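Local atomic coordinates of DNA-(apurinic or apyrimidinic site) endonuclease 2 (Xenopus laevis, PDB entry 6WCD), a protein that cuts DNA at abasic sites as a weak endonuclease and degrades strands in the 3' to 5' direction as a magnesium-dependent exonuclease during DNA repair. Residues I3-I8 with C31-K36; N9-T14 with T35-D40; V68-K73 with V138-C143; G182-S187 with I272-G277. One frame throughout, in Å; residues are numbered along the deposited sequence. Where two conformers were deposited one is given.

Interaction 1. Residues I3-I8 with C31-K36; sequences IVSWNI and CLQETK. With MG (magnesium ion), chain B.
S5, W6 and N7 pair with C31, L32 and Q33 as parallel neighbours in a sheet, with strand axes 14° apart and four backbone bonds: C31 N to V4 O, W6 N to C31 O, Q33 N to W6 O and I8 N to Q33 O. On the face that carries S5, N7, C31 and Q33, the glutamine does most of the reaching. Its chain bends at chi2 (88°), which swings the amide back over the neighbouring strand: NE2 gives a hydrogen bond to S5 OG at 3.0 Å, tilted from the amide plane, and a second one to N140. A water joins Q33 OE1 to S5 OG, so the amide has partners at both ends. On the other face L32 CD2 lies 4.1 Å from W6 CB, and L32 CD1 meets I8 CD1 at 4.0 Å. At the C-terminal end of its strand, N7 donates from ND2 to D183, while its OD1 accepts a hydrogen bond from a magnesium-bound water. Just past the partner strand, E34, extended beyond CG, puts OE1 on the magnesium at 2.0 Å. With helix 18-25 between the strands, this is a beta-alpha-beta unit of the DNase I-like fold, carrying metal ligands just past its strand ends.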
loop_
_atom_site.group_PDB
_atom_site.type_symbol
_atom_site.label_atom_id
_atom_site.label_comp_id
_atom_site.label_asym_id
_atom_site.label_seq_id
_atom_site.Cartn_x
_atom_site.Cartn_y
_atom_site.Cartn_z
ATOM N N ILE A 3 -0.265 -11.486 -3.184
ATOM C CA ILE A 3 -0.629 -10.097 -2.921
ATOM C C ILE A 3 0.071 -9.184 -3.913
ATOM O O ILE A 3 1.247 -9.353 -4.231
ATOM C CB ILE A 3 -0.294 -9.697 -1.473
ATOM C CG1 ILE A 3 -0.801 -8.294 -1.158
ATOM C CG2 ILE A 3 1.205 -9.818 -1.208
ATOM C CD1 ILE A 3 -0.908 -8.052 0.314
ATOM N N VAL A 4 -0.685 -8.236 -4.448
ATOM C CA VAL A 4 -0.212 -7.309 -5.453
ATOM C C VAL A 4 -0.347 -5.901 -4.907
ATOM O O VAL A 4 -1.320 -5.586 -4.205
ATOM C CB VAL A 4 -1.002 -7.446 -6.763
ATOM C CG1 VAL A 4 -0.809 -6.260 -7.696
ATOM C CG2 VAL A 4 -0.632 -8.709 -7.483
ATOM N N SER A 5 0.600 -5.065 -5.255
ATOM C CA SER A 5 0.542 -3.615 -5.006
ATOM C C SER A 5 0.744 -2.894 -6.332
ATOM O O SER A 5 1.626 -3.255 -7.110
ATOM C CB SER A 5 1.618 -3.183 -4.026
ATOM O OG SER A 5 1.554 -1.828 -3.706
ATOM N N TRP A 6 -0.053 -1.858 -6.585
ATOM C CA TRP A 6 0.046 -1.134 -7.843
ATOM C C TRP A 6 -0.424 0.295 -7.706
ATOM O O TRP A 6 -1.585 0.544 -7.348
ATOM C CB TRP A 6 -0.780 -1.824 -8.924
ATOM C CG TRP A 6 -0.587 -1.314 -10.341
ATOM C CD1 TRP A 6 0.483 -0.581 -10.849
ATOM C CD2 TRP A 6 -1.469 -1.521 -11.436
ATOM N NE1 TRP A 6 0.302 -0.377 -12.168
ATOM C CE2 TRP A 6 -0.925 -0.906 -12.556
ATOM C CE3 TRP A 6 -2.702 -2.175 -11.568
ATOM C CZ2 TRP A 6 -1.516 -0.934 -13.818
ATOM C CZ3 TRP A 6 -3.320 -2.162 -12.791
ATOM C CH2 TRP A 6 -2.743 -1.579 -13.918
ATOM N N ASN A 7 0.452 1.255 -8.024
ATOM C CA ASN A 7 0.039 2.650 -8.149
ATOM C C ASN A 7 -0.536 2.756 -9.547
ATOM O O ASN A 7 0.183 2.687 -10.559
ATOM C CB ASN A 7 1.186 3.610 -7.947
ATOM C CG ASN A 7 0.751 5.046 -8.162
ATOM O OD1 ASN A 7 -0.079 5.342 -9.002
ATOM N ND2 ASN A 7 1.337 5.953 -7.409
ATOM N N ILE A 8 -1.868 2.823 -9.613
ATOM C CA ILE A 8 -2.612 2.679 -10.851
ATOM C C ILE A 8 -2.852 4.001 -11.552
ATOM O O ILE A 8 -3.352 4.024 -12.684
ATOM C CB ILE A 8 -3.927 1.916 -10.535
ATOM C CG1 ILE A 8 -4.589 1.392 -11.783
ATOM C CG2 ILE A 8 -4.900 2.799 -9.746
ATOM C CD1 ILE A 8 -5.786 0.406 -11.481
ATOM N N CYS A 31 -3.819 -4.356 -3.760
ATOM C CA CYS A 31 -3.720 -3.053 -3.147
ATOM C C CYS A 31 -3.383 -2.030 -4.225
ATOM O O CYS A 31 -2.314 -2.109 -4.860
ATOM C CB CYS A 31 -2.672 -3.052 -2.056
ATOM S SG CYS A 31 -3.096 -4.143 -0.667
ATOM N N LEU A 32 -4.269 -1.097 -4.421
ATOM C CA LEU A 32 -4.110 -0.023 -5.403
ATOM C C LEU A 32 -3.831 1.280 -4.700
ATOM O O LEU A 32 -4.459 1.611 -3.677
ATOM C CB LEU A 32 -5.350 0.141 -6.259
ATOM C CG LEU A 32 -5.796 -1.123 -7.004
ATOM C CD1 LEU A 32 -7.021 -0.850 -7.862
ATOM C CD2 LEU A 32 -4.711 -1.724 -7.830
ATOM N N GLN A 33 -2.903 2.040 -5.273
ATOM C CA GLN A 33 -2.657 3.409 -4.832
ATOM C C GLN A 33 -2.971 4.421 -5.926
ATOM O O GLN A 33 -2.904 4.147 -7.115
ATOM C CB GLN A 33 -1.207 3.596 -4.365
ATOM C CG GLN A 33 -0.824 2.605 -3.293
ATOM C CD GLN A 33 -0.293 1.322 -3.847
ATOM O OE1 GLN A 33 0.413 1.307 -4.854
ATOM N NE2 GLN A 33 -0.587 0.245 -3.168
ATOM N N GLU A 34 -3.310 5.623 -5.467
ATOM C CA GLU A 34 -3.765 6.728 -6.308
ATOM C C GLU A 34 -4.935 6.234 -7.167
ATOM O O GLU A 34 -4.925 6.265 -8.402
ATOM C CB GLU A 34 -2.629 7.350 -7.151
ATOM C CG GLU A 34 -3.044 8.742 -7.570
ATOM C CD GLU A 34 -2.123 9.423 -8.521
ATOM O OE1 GLU A 34 -1.320 8.758 -9.211
ATOM O OE2 GLU A 34 -2.243 10.701 -8.589
ATOM N N THR A 35 -5.996 5.833 -6.471
ATOM C CA THR A 35 -7.232 5.431 -7.141
ATOM C C THR A 35 -7.874 6.598 -7.875
ATOM O O THR A 35 -8.557 6.384 -8.888
ATOM C CB THR A 35 -8.253 4.904 -6.155
ATOM O OG1 THR A 35 -8.565 5.994 -5.291
ATOM C CG2 THR A 35 -7.709 3.733 -5.365
ATOM N N LYS A 36 -7.669 7.841 -7.402
ATOM C CA LYS A 36 -8.354 9.051 -7.859
ATOM C C LYS A 36 -9.852 8.943 -7.695
ATOM O O LYS A 36 -10.597 9.687 -8.305
ATOM C CB LYS A 36 -7.944 9.459 -9.284
ATOM C CG LYS A 36 -6.431 9.678 -9.420
ATOM C CD LYS A 36 -6.005 10.281 -10.751
ATOM C CE LYS A 36 -4.504 10.375 -10.802
ATOM N NZ LYS A 36 -4.121 11.218 -11.977
HETATM MG MG MG B . 0.116 9.344 -10.520
HETATM O O HOH W 1 2.717 0.008 -5.567
HETATM O O HOH W 2 0.909 7.423 -10.586
HETATM O O HOH W 3 -0.657 11.330 -10.490
HETATM O O HOH W 4 1.645 9.965 -11.771
HETATM O O HOH W 5 1.301 9.756 -8.862
#

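Interaction 2. Residues N9-T14 with T35-D40. With MG (magnesium ion), chain B; BU1 (1,4-butanediol), chain F.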
loop_
_atom_site.group_PDB
_atom_site.type_symbol
_atom_site.label_atom_id
_atom_site.label_comp_id
_atom_site.label_asym_id
_atom_site.label_seq_id
_atom_site.Cartn_x
_atom_site.Cartn_y
_atom_site.Cartn_z
ATOM N N ASN A 9 -2.439 5.116 -10.938
ATOM C CA ASN A 9 -2.529 6.438 -11.565
ATOM C C ASN A 9 -3.940 6.747 -12.044
ATOM O O ASN A 9 -4.141 7.342 -13.109
ATOM C CB ASN A 9 -1.517 6.608 -12.722
ATOM C CG ASN A 9 -1.265 8.075 -13.048
ATOM O OD1 ASN A 9 -1.120 8.916 -12.158
ATOM N ND2 ASN A 9 -1.239 8.398 -14.319
ATOM N N GLY A 10 -4.903 6.356 -11.210
ATOM C CA GLY A 10 -6.302 6.575 -11.522
ATOM C C GLY A 10 -6.956 5.271 -12.022
ATOM O O GLY A 10 -6.628 4.789 -13.111
ATOM N N ILE A 11 -7.902 4.720 -11.268
ATOM C CA ILE A 11 -8.605 3.514 -11.717
ATOM C C ILE A 11 -9.266 3.724 -13.063
ATOM O O ILE A 11 -9.127 2.918 -13.987
ATOM C CB ILE A 11 -9.627 3.060 -10.677
ATOM C CG1 ILE A 11 -8.924 2.502 -9.447
ATOM C CG2 ILE A 11 -10.569 1.996 -11.245
ATOM C CD1 ILE A 11 -9.872 2.185 -8.282
ATOM N N ARG A 12 -10.024 4.799 -13.208
ATOM C CA ARG A 12 -10.713 5.094 -14.464
ATOM C C ARG A 12 -9.735 5.315 -15.618
ATOM O O ARG A 12 -10.027 4.937 -16.759
ATOM C CB ARG A 12 -11.614 6.307 -14.289
ATOM C CG ARG A 12 -12.883 6.049 -13.443
ATOM C CD ARG A 12 -13.805 5.195 -14.206
ATOM N NE ARG A 12 -15.116 5.031 -13.574
ATOM C CZ ARG A 12 -16.153 4.569 -14.239
ATOM N NH1 ARG A 12 -16.038 4.224 -15.523
ATOM N NH2 ARG A 12 -17.360 4.521 -13.655
ATOM N N ALA A 13 -8.574 5.931 -15.340
ATOM C CA ALA A 13 -7.629 6.313 -16.386
ATOM C C ALA A 13 -6.965 5.109 -17.072
ATOM O O ALA A 13 -6.389 5.276 -18.156
ATOM C CB ALA A 13 -6.591 7.223 -15.754
ATOM N N THR A 14 -7.049 3.924 -16.502
ATOM C CA THR A 14 -6.541 2.747 -17.200
ATOM C C THR A 14 -7.340 2.414 -18.451
ATOM O O THR A 14 -6.820 1.744 -19.346
ATOM C CB THR A 14 -6.544 1.510 -16.306
ATOM O OG1 THR A 14 -7.906 1.196 -15.910
ATOM C CG2 THR A 14 -5.702 1.711 -15.092
ATOM N N THR A 35 -5.996 5.833 -6.471
ATOM C CA THR A 35 -7.232 5.431 -7.141
ATOM C C THR A 35 -7.874 6.598 -7.875
ATOM O O THR A 35 -8.557 6.384 -8.888
ATOM C CB THR A 35 -8.253 4.904 -6.155
ATOM O OG1 THR A 35 -8.565 5.994 -5.291
ATOM C CG2 THR A 35 -7.709 3.733 -5.365
ATOM N N LYS A 36 -7.669 7.841 -7.402
ATOM C CA LYS A 36 -8.354 9.051 -7.859
ATOM C C LYS A 36 -9.852 8.943 -7.695
ATOM O O LYS A 36 -10.597 9.687 -8.305
ATOM C CB LYS A 36 -7.944 9.459 -9.284
ATOM C CG LYS A 36 -6.431 9.678 -9.420
ATOM C CD LYS A 36 -6.005 10.281 -10.751
ATOM C CE LYS A 36 -4.504 10.375 -10.802
ATOM N NZ LYS A 36 -4.121 11.218 -11.977
ATOM N N VAL A 37 -10.292 8.086 -6.792
ATOM C CA VAL A 37 -11.698 7.983 -6.433
ATOM C C VAL A 37 -11.954 8.734 -5.134
ATOM O O VAL A 37 -11.367 8.404 -4.097
ATOM C CB VAL A 37 -12.138 6.514 -6.286
ATOM C CG1 VAL A 37 -13.622 6.438 -5.904
ATOM C CG2 VAL A 37 -11.889 5.731 -7.587
ATOM N N THR A 38 -12.849 9.704 -5.170
ATOM C CA THR A 38 -13.359 10.353 -3.989
ATOM C C THR A 38 -14.850 10.101 -3.890
ATOM O O THR A 38 -15.517 9.755 -4.888
ATOM C CB THR A 38 -13.015 11.864 -4.010
ATOM O OG1 THR A 38 -13.317 12.436 -5.282
ATOM C CG2 THR A 38 -11.554 12.062 -3.757
ATOM N N ARG A 39 -15.422 10.316 -2.689
ATOM C CA ARG A 39 -16.789 9.847 -2.482
ATOM C C ARG A 39 -17.795 10.663 -3.274
ATOM O O ARG A 39 -18.882 10.149 -3.613
ATOM C CB ARG A 39 -17.175 9.888 -1.011
ATOM C CG ARG A 39 -16.864 8.550 -0.347
ATOM C CD ARG A 39 -17.438 8.480 1.039
ATOM N NE ARG A 39 -18.861 8.165 1.111
ATOM C CZ ARG A 39 -19.516 8.153 2.268
ATOM N NH1 ARG A 39 -18.847 8.461 3.372
ATOM N NH2 ARG A 39 -20.784 7.830 2.339
ATOM N N ASP A 40 -17.512 11.948 -3.541
ATOM C CA ASP A 40 -18.407 12.796 -4.302
ATOM C C ASP A 40 -18.668 12.285 -5.715
ATOM O O ASP A 40 -19.707 12.632 -6.290
ATOM C CB ASP A 40 -17.832 14.224 -4.350
ATOM C CG ASP A 40 -16.466 14.308 -5.031
ATOM O OD1 ASP A 40 -15.559 13.551 -4.679
ATOM O OD2 ASP A 40 -16.271 15.170 -5.911
HETATM MG MG MG B . 0.116 9.344 -10.520
HETATM C C1 BU1 F . -11.137 9.998 -15.354
HETATM C C2 BU1 F . -10.366 9.158 -16.394
HETATM C C3 BU1 F . -9.037 9.847 -16.715
HETATM C C4 BU1 F . -8.582 9.556 -18.148
HETATM O O5 BU1 F . -12.312 9.367 -14.865
HETATM O O6 BU1 F . -7.191 9.769 -18.272
HETATM O O HOH W 6 -4.760 9.662 -14.251
HETATM O O HOH W 7 -1.773 12.160 -12.836
HETATM O O HOH W 8 -10.450 6.810 -10.969
HETATM O O HOH W 3 -0.657 11.330 -10.490
HETATM O O HOH W 2 0.909 7.423 -10.586
HETATM O O HOH W 4 1.645 9.965 -11.771
HETATM O O HOH W 5 1.301 9.756 -8.862
#
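N9 and K36 run side by side toward the magnesium, which N9 OD1 binds at 2.1 Å. K36 NZ, 3.8 Å from that same oxygen, is too far for a direct bond and works through water: one water links NZ to N9 O, another accepts from NZ at 2.7 Å while giving only a weak bond to OD1. Four waters and E34 complete the metal's shell; D299, also identified as a magnesium-binding residue though not a ligand here, packs against N9. The lysine gets there because its chain is extended beyond CG, passing over G10 with CG 3.8 Å from G10 CA. G10 has backbone angles (phi 102°, psi 114°) that call for glycine, and a side chain there would also press on the lysine. With K36 cut back to an alanine, the two bridging waters would probably lose their shared ammonium partner and G10 its aliphatic cover. These loops follow two parallel strands of the DNase I-like sheet and here carry the magnesium ligands. Behind them I11 N donates to T35 O at 3.0 Å, coming from above the carbonyl plane, and a water from R12 N reaches the same oxygen. I11 CD1 lies against T35 CB at 3.8 Å and V37 CG2 at 4.1 Å. T35 is fixed by an ST turn, its OG1 accepting from V37 N at 3.1 Å.

Interaction 3. Residues V68-K73 with V138-C143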
loop_
_atom_site.group_PDB
_atom_site.type_symbol
_atom_site.label_atom_id
_atom_site.label_comp_id
_atom_site.label_asym_id
_atom_site.label_seq_id
_atom_site.Cartn_x
_atom_site.Cartn_y
_atom_site.Cartn_z
ATOM N N VAL A 68 -6.531 5.299 -1.857
ATOM C CA VAL A 68 -5.998 3.938 -1.842
ATOM C C VAL A 68 -7.163 2.983 -1.646
ATOM O O VAL A 68 -8.221 3.334 -1.110
ATOM C CB VAL A 68 -4.959 3.690 -0.743
ATOM C CG1 VAL A 68 -3.698 4.522 -1.003
ATOM C CG2 VAL A 68 -5.510 3.940 0.632
ATOM N N ALA A 69 -6.987 1.744 -2.151
ATOM C CA ALA A 69 -8.034 0.736 -2.061
ATOM C C ALA A 69 -7.374 -0.614 -1.944
ATOM O O ALA A 69 -6.411 -0.921 -2.628
ATOM C CB ALA A 69 -8.958 0.735 -3.273
ATOM N N THR A 70 -7.954 -1.480 -1.102
ATOM C CA THR A 70 -7.575 -2.881 -1.007
ATOM C C THR A 70 -8.754 -3.740 -1.386
ATOM O O THR A 70 -9.855 -3.592 -0.816
ATOM C CB THR A 70 -7.088 -3.194 0.402
ATOM O OG1 THR A 70 -5.901 -2.446 0.624
ATOM C CG2 THR A 70 -6.797 -4.665 0.591
ATOM N N PHE A 71 -8.541 -4.586 -2.384
ATOM C CA PHE A 71 -9.530 -5.511 -2.904
ATOM C C PHE A 71 -9.161 -6.913 -2.443
ATOM O O PHE A 71 -8.048 -7.366 -2.667
ATOM C CB PHE A 71 -9.582 -5.472 -4.434
ATOM C CG PHE A 71 -10.201 -4.253 -4.996
ATOM C CD1 PHE A 71 -9.459 -3.107 -5.189
ATOM C CD2 PHE A 71 -11.515 -4.280 -5.349
ATOM C CE1 PHE A 71 -10.125 -1.917 -5.747
ATOM C CE2 PHE A 71 -12.150 -3.178 -5.869
ATOM C CZ PHE A 71 -11.446 -2.026 -6.060
ATOM N N CYS A 72 -10.120 -7.598 -1.850
ATOM C CA CYS A 72 -9.925 -8.941 -1.326
ATOM C C CYS A 72 -10.852 -9.938 -2.015
ATOM O O CYS A 72 -12.030 -9.668 -2.196
ATOM C CB CYS A 72 -10.218 -8.955 0.180
ATOM S SG CYS A 72 -9.203 -7.860 1.108
ATOM N N LYS A 73 -10.332 -11.120 -2.394
ATOM C CA LYS A 73 -11.201 -12.200 -2.780
ATOM C C LYS A 73 -11.941 -12.756 -1.556
ATOM O O LYS A 73 -11.622 -12.439 -0.415
ATOM C CB LYS A 73 -10.397 -13.292 -3.486
ATOM C CG LYS A 73 -9.832 -12.851 -4.819
ATOM C CD LYS A 73 -9.238 -13.987 -5.639
ATOM C CE LYS A 73 -8.947 -13.511 -7.061
ATOM N NZ LYS A 73 -8.102 -14.506 -7.812
ATOM N N VAL A 138 -2.178 -5.802 6.671
ATOM C CA VAL A 138 -1.725 -5.225 5.422
ATOM C C VAL A 138 -1.973 -3.725 5.455
ATOM O O VAL A 138 -3.123 -3.276 5.613
ATOM C CB VAL A 138 -2.466 -5.891 4.247
ATOM C CG1 VAL A 138 -2.106 -5.239 2.966
ATOM C CG2 VAL A 138 -2.188 -7.369 4.208
ATOM N N ILE A 139 -0.901 -2.938 5.346
ATOM C CA ILE A 139 -0.962 -1.500 5.377
ATOM C C ILE A 139 -0.647 -1.008 3.983
ATOM O O ILE A 139 0.497 -1.108 3.554
ATOM C CB ILE A 139 0.045 -0.941 6.371
ATOM C CG1 ILE A 139 -0.124 -1.615 7.734
ATOM C CG2 ILE A 139 -0.104 0.571 6.492
ATOM C CD1 ILE A 139 0.835 -1.088 8.834
ATOM N N ASN A 140 -1.647 -0.472 3.307
ATOM C CA ASN A 140 -1.589 -0.063 1.898
ATOM C C ASN A 140 -1.433 1.458 1.886
ATOM O O ASN A 140 -2.343 2.171 2.332
ATOM C CB ASN A 140 -2.878 -0.515 1.214
ATOM C CG ASN A 140 -3.047 -0.001 -0.186
ATOM O OD1 ASN A 140 -2.127 0.600 -0.728
ATOM N ND2 ASN A 140 -4.218 -0.219 -0.768
ATOM N N VAL A 141 -0.287 1.971 1.409
ATOM C CA VAL A 141 0.044 3.408 1.529
ATOM C C VAL A 141 0.400 4.044 0.210
ATOM O O VAL A 141 1.032 3.431 -0.670
ATOM C CB VAL A 141 1.173 3.673 2.537
ATOM C CG1 VAL A 141 0.782 3.244 3.904
ATOM C CG2 VAL A 141 2.477 2.943 2.164
ATOM N N TYR A 142 -0.010 5.313 0.042
ATOM C CA TYR A 142 0.387 6.189 -1.054
ATOM C C TYR A 142 1.069 7.381 -0.418
ATOM O O TYR A 142 0.398 8.310 0.008
ATOM C CB TYR A 142 -0.821 6.596 -1.911
ATOM C CG TYR A 142 -0.547 7.556 -3.052
ATOM C CD1 TYR A 142 0.553 7.409 -3.870
ATOM C CD2 TYR A 142 -1.376 8.632 -3.300
ATOM C CE1 TYR A 142 0.830 8.310 -4.908
ATOM C CE2 TYR A 142 -1.124 9.518 -4.320
ATOM C CZ TYR A 142 -0.025 9.359 -5.131
ATOM O OH TYR A 142 0.228 10.265 -6.148
ATOM N N CYS A 143 2.385 7.359 -0.338
ATOM C CA CYS A 143 3.105 8.378 0.422
ATOM C C CYS A 143 3.099 9.695 -0.362
ATOM O O CYS A 143 3.002 9.715 -1.597
ATOM C CB CYS A 143 4.503 7.874 0.709
ATOM S SG CYS A 143 4.506 6.460 1.893
HETATM O O HOH W 9 -5.031 -2.998 3.170
#
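N140 turns its CG anti to the backbone N (chi1 172°), sending the amide across to strand 68-72, where T70 sets OG1 beside its own backbone N (chi1 -65°) to receive it. The two side chains slide past each other in opposite directions, and N140 ND2 donates to T70 OG1 at 3.1 Å, with the hydroxyl 16° out of the amide plane. A69 O lies 3.0 Å from the same nitrogen. The other end of the amide, OD1, accepts from Q33 of the neighbouring strand 29-33, which fixes which way round the group sits. T70 OG1 also meets a water at 2.7 Å that donates to V138 O, extending the polar link back along strand 138-142. The strands come no closer than 7.3 Å between axes and belong to different sheets: this is the interior of the two-sheet sandwich of the DNase I-like fold, where a buried asparagine and threonine bridge the layers. Nearer the active site V68 CB lies 4.0 Å from N140 ND2. The apolar part of the contact is V68 CG1 packing on Y142 CB at 3.7 Å. The Y142 ring leads on to touch E34 and D183; by similarity, Y142 is an active-site residue.

Interaction 4. Residues G182-S187 with I272-G277; sequences GDVNTS and IDYILG. With BU1 (1,4-butanediol), chain G.
Y274 reaches across to 182-187 with one side of its ring and its hydroxyl; contact starts beyond CB, at CD2. The ring runs past V184, whose side chain crosses it at about a right angle, CD2 lying 3.6 Å from V184 CG2. CE2 and CZ approach T186 O, CE2 at 3.4 Å. At the tip OH donates to T186 O at 2.8 Å, that oxygen lying in the ring plane at its edge, and also rests against S187 CA. A phenylalanine here would probably keep the packing on V184 but leave T186 O without its hydroxyl donor. At the root, Y274 N and O exchange hydrogen bonds with G182 in an antiparallel hydrogen-bonded pair. The chain turns a corner at G182, where strand 177-181 gives way to a catalytic loop of the DNase I-like fold bearing D183, a proton donor or acceptor, and N185, by similarity a transition-state stabiliser. V184 N bonds to I272 O at 3.0 Å, and I272 CD1 lies alongside D183 OD1 at 3.6 Å. D273 OD1 sits 3.4 Å from D183 CB, with the two carboxylate planes 58° apart. D183 OD2 is held by N7, D273 OD2 by T255 and H300.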
loop_
_atom_site.group_PDB
_atom_site.type_symbol
_atom_site.label_atom_id
_atom_site.label_comp_id
_atom_site.label_asym_id
_atom_site.label_seq_id
_atom_site.Cartn_x
_atom_site.Cartn_y
_atom_site.Cartn_z
ATOM N N GLY A 182 3.112 -0.475 -1.130
ATOM C CA GLY A 182 2.594 0.640 -1.880
ATOM C C GLY A 182 3.700 1.515 -2.360
ATOM O O GLY A 182 4.833 1.076 -2.545
ATOM N N ASP A 183 3.342 2.761 -2.656
ATOM C CA ASP A 183 4.190 3.740 -3.304
ATOM C C ASP A 183 4.808 4.551 -2.192
ATOM O O ASP A 183 4.158 5.421 -1.584
ATOM C CB ASP A 183 3.415 4.618 -4.266
ATOM C CG ASP A 183 4.262 5.669 -4.945
ATOM O OD1 ASP A 183 5.481 5.861 -4.588
ATOM O OD2 ASP A 183 3.719 6.347 -5.869
ATOM N N VAL A 184 6.025 4.169 -1.839
ATOM C CA VAL A 184 6.762 4.883 -0.786
ATOM C C VAL A 184 7.377 6.170 -1.287
ATOM O O VAL A 184 7.719 7.067 -0.485
ATOM C CB VAL A 184 7.781 3.874 -0.211
ATOM C CG1 VAL A 184 8.728 4.516 0.756
ATOM C CG2 VAL A 184 7.059 2.728 0.462
ATOM N N ASN A 185 7.536 6.349 -2.604
ATOM C CA ASN A 185 8.011 7.575 -3.202
ATOM C C ASN A 185 9.423 7.959 -2.748
ATOM O O ASN A 185 9.779 9.119 -2.707
ATOM C CB ASN A 185 7.025 8.730 -2.929
ATOM C CG ASN A 185 7.098 9.789 -3.958
ATOM O OD1 ASN A 185 7.453 9.524 -5.106
ATOM N ND2 ASN A 185 6.801 11.027 -3.561
ATOM N N THR A 186 10.249 6.949 -2.434
ATOM C CA THR A 186 11.692 7.091 -2.229
ATOM C C THR A 186 12.328 5.803 -2.739
ATOM O O THR A 186 11.815 4.710 -2.445
ATOM C CB THR A 186 12.049 7.234 -0.760
ATOM O OG1 THR A 186 11.553 8.482 -0.242
ATOM C CG2 THR A 186 13.554 7.265 -0.570
ATOM N N SER A 187 13.427 5.910 -3.510
ATOM C CA SER A 187 14.178 4.732 -3.877
ATOM C C SER A 187 15.265 4.528 -2.835
ATOM O O SER A 187 15.801 5.469 -2.288
ATOM C CB SER A 187 14.777 4.867 -5.270
ATOM O OG SER A 187 15.665 5.966 -5.269
ATOM N N ILE A 272 10.184 2.497 -6.649
ATOM C CA ILE A 272 9.613 3.232 -5.514
ATOM C C ILE A 272 8.380 2.519 -4.958
ATOM O O ILE A 272 7.730 3.062 -4.028
ATOM C CB ILE A 272 9.297 4.704 -5.856
ATOM C CG1 ILE A 272 8.341 4.801 -7.057
ATOM C CG2 ILE A 272 10.604 5.499 -6.032
ATOM C CD1 ILE A 272 7.810 6.208 -7.265
ATOM N N ASP A 273 8.054 1.360 -5.477
ATOM C CA ASP A 273 6.949 0.525 -5.016
ATOM C C ASP A 273 7.508 -0.730 -4.366
ATOM O O ASP A 273 8.347 -1.438 -4.939
ATOM C CB ASP A 273 6.098 0.202 -6.217
ATOM C CG ASP A 273 5.508 1.465 -6.846
ATOM O OD1 ASP A 273 4.533 2.049 -6.238
ATOM O OD2 ASP A 273 5.990 1.941 -7.908
ATOM N N TYR A 274 7.029 -1.008 -3.168
ATOM C CA TYR A 274 7.581 -1.999 -2.293
ATOM C C TYR A 274 6.523 -2.894 -1.710
ATOM O O TYR A 274 5.363 -2.521 -1.539
ATOM C CB TYR A 274 8.298 -1.336 -1.103
ATOM C CG TYR A 274 9.435 -0.428 -1.422
ATOM C CD1 TYR A 274 10.723 -0.848 -1.254
ATOM C CD2 TYR A 274 9.231 0.883 -1.765
ATOM C CE1 TYR A 274 11.796 -0.013 -1.454
ATOM C CE2 TYR A 274 10.288 1.712 -2.014
ATOM C CZ TYR A 274 11.560 1.283 -1.829
ATOM O OH TYR A 274 12.661 2.095 -2.006
ATOM N N ILE A 275 6.970 -4.123 -1.342
ATOM C CA ILE A 275 6.239 -5.005 -0.432
ATOM C C ILE A 275 7.177 -5.276 0.726
ATOM O O ILE A 275 8.157 -6.029 0.609
ATOM C CB ILE A 275 5.746 -6.299 -1.108
ATOM C CG1 ILE A 275 4.807 -5.923 -2.244
ATOM C CG2 ILE A 275 5.107 -7.197 -0.064
ATOM C CD1 ILE A 275 4.370 -7.100 -3.118
ATOM N N LEU A 276 6.942 -4.613 1.849
ATOM C CA LEU A 276 7.777 -4.746 3.038
ATOM C C LEU A 276 7.079 -5.675 4.003
ATOM O O LEU A 276 5.857 -5.665 4.119
ATOM C CB LEU A 276 7.986 -3.366 3.699
ATOM C CG LEU A 276 8.454 -2.247 2.783
ATOM C CD1 LEU A 276 8.479 -0.990 3.655
ATOM C CD2 LEU A 276 9.759 -2.561 2.125
ATOM N N GLY A 277 7.822 -6.553 4.650
ATOM C CA GLY A 277 7.218 -7.437 5.638
ATOM C C GLY A 277 8.113 -7.518 6.850
ATOM O O GLY A 277 9.321 -7.329 6.764
HETATM C C1 BU1 G . 12.526 11.173 -1.922
HETATM C C2 BU1 G . 12.841 11.223 -0.419
HETATM C C3 BU1 G . 12.043 12.308 0.318
HETATM C C4 BU1 G . 12.966 13.298 1.039
HETATM O O5 BU1 G . 13.653 10.703 -2.628
HETATM O O6 BU1 G . 12.418 14.588 0.920
#

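Overall arrangement
From the N terminus, strand 2-7 pairs with 29-33 in interaction 1, closing the loop that contains helix 18-25. Interaction 2 is staggered with it rather than nested, sharing T35 and K36: it joins the turns that follow those same strands, and both supply ligands to one magnesium. Interaction 3 opens later and bridges the first sheet to the second, meeting interaction 1 through the Q33 to N140 bond. Interaction 4 follows in series, closing an 84-residue excursion, including helix 206-214, between two neighbouring strands of the second sheet. It joins interaction 3 through backbone bonds of D183 with V141 and C143, and interaction 1 through N7. All four lie in the catalytic domain of the longer protein.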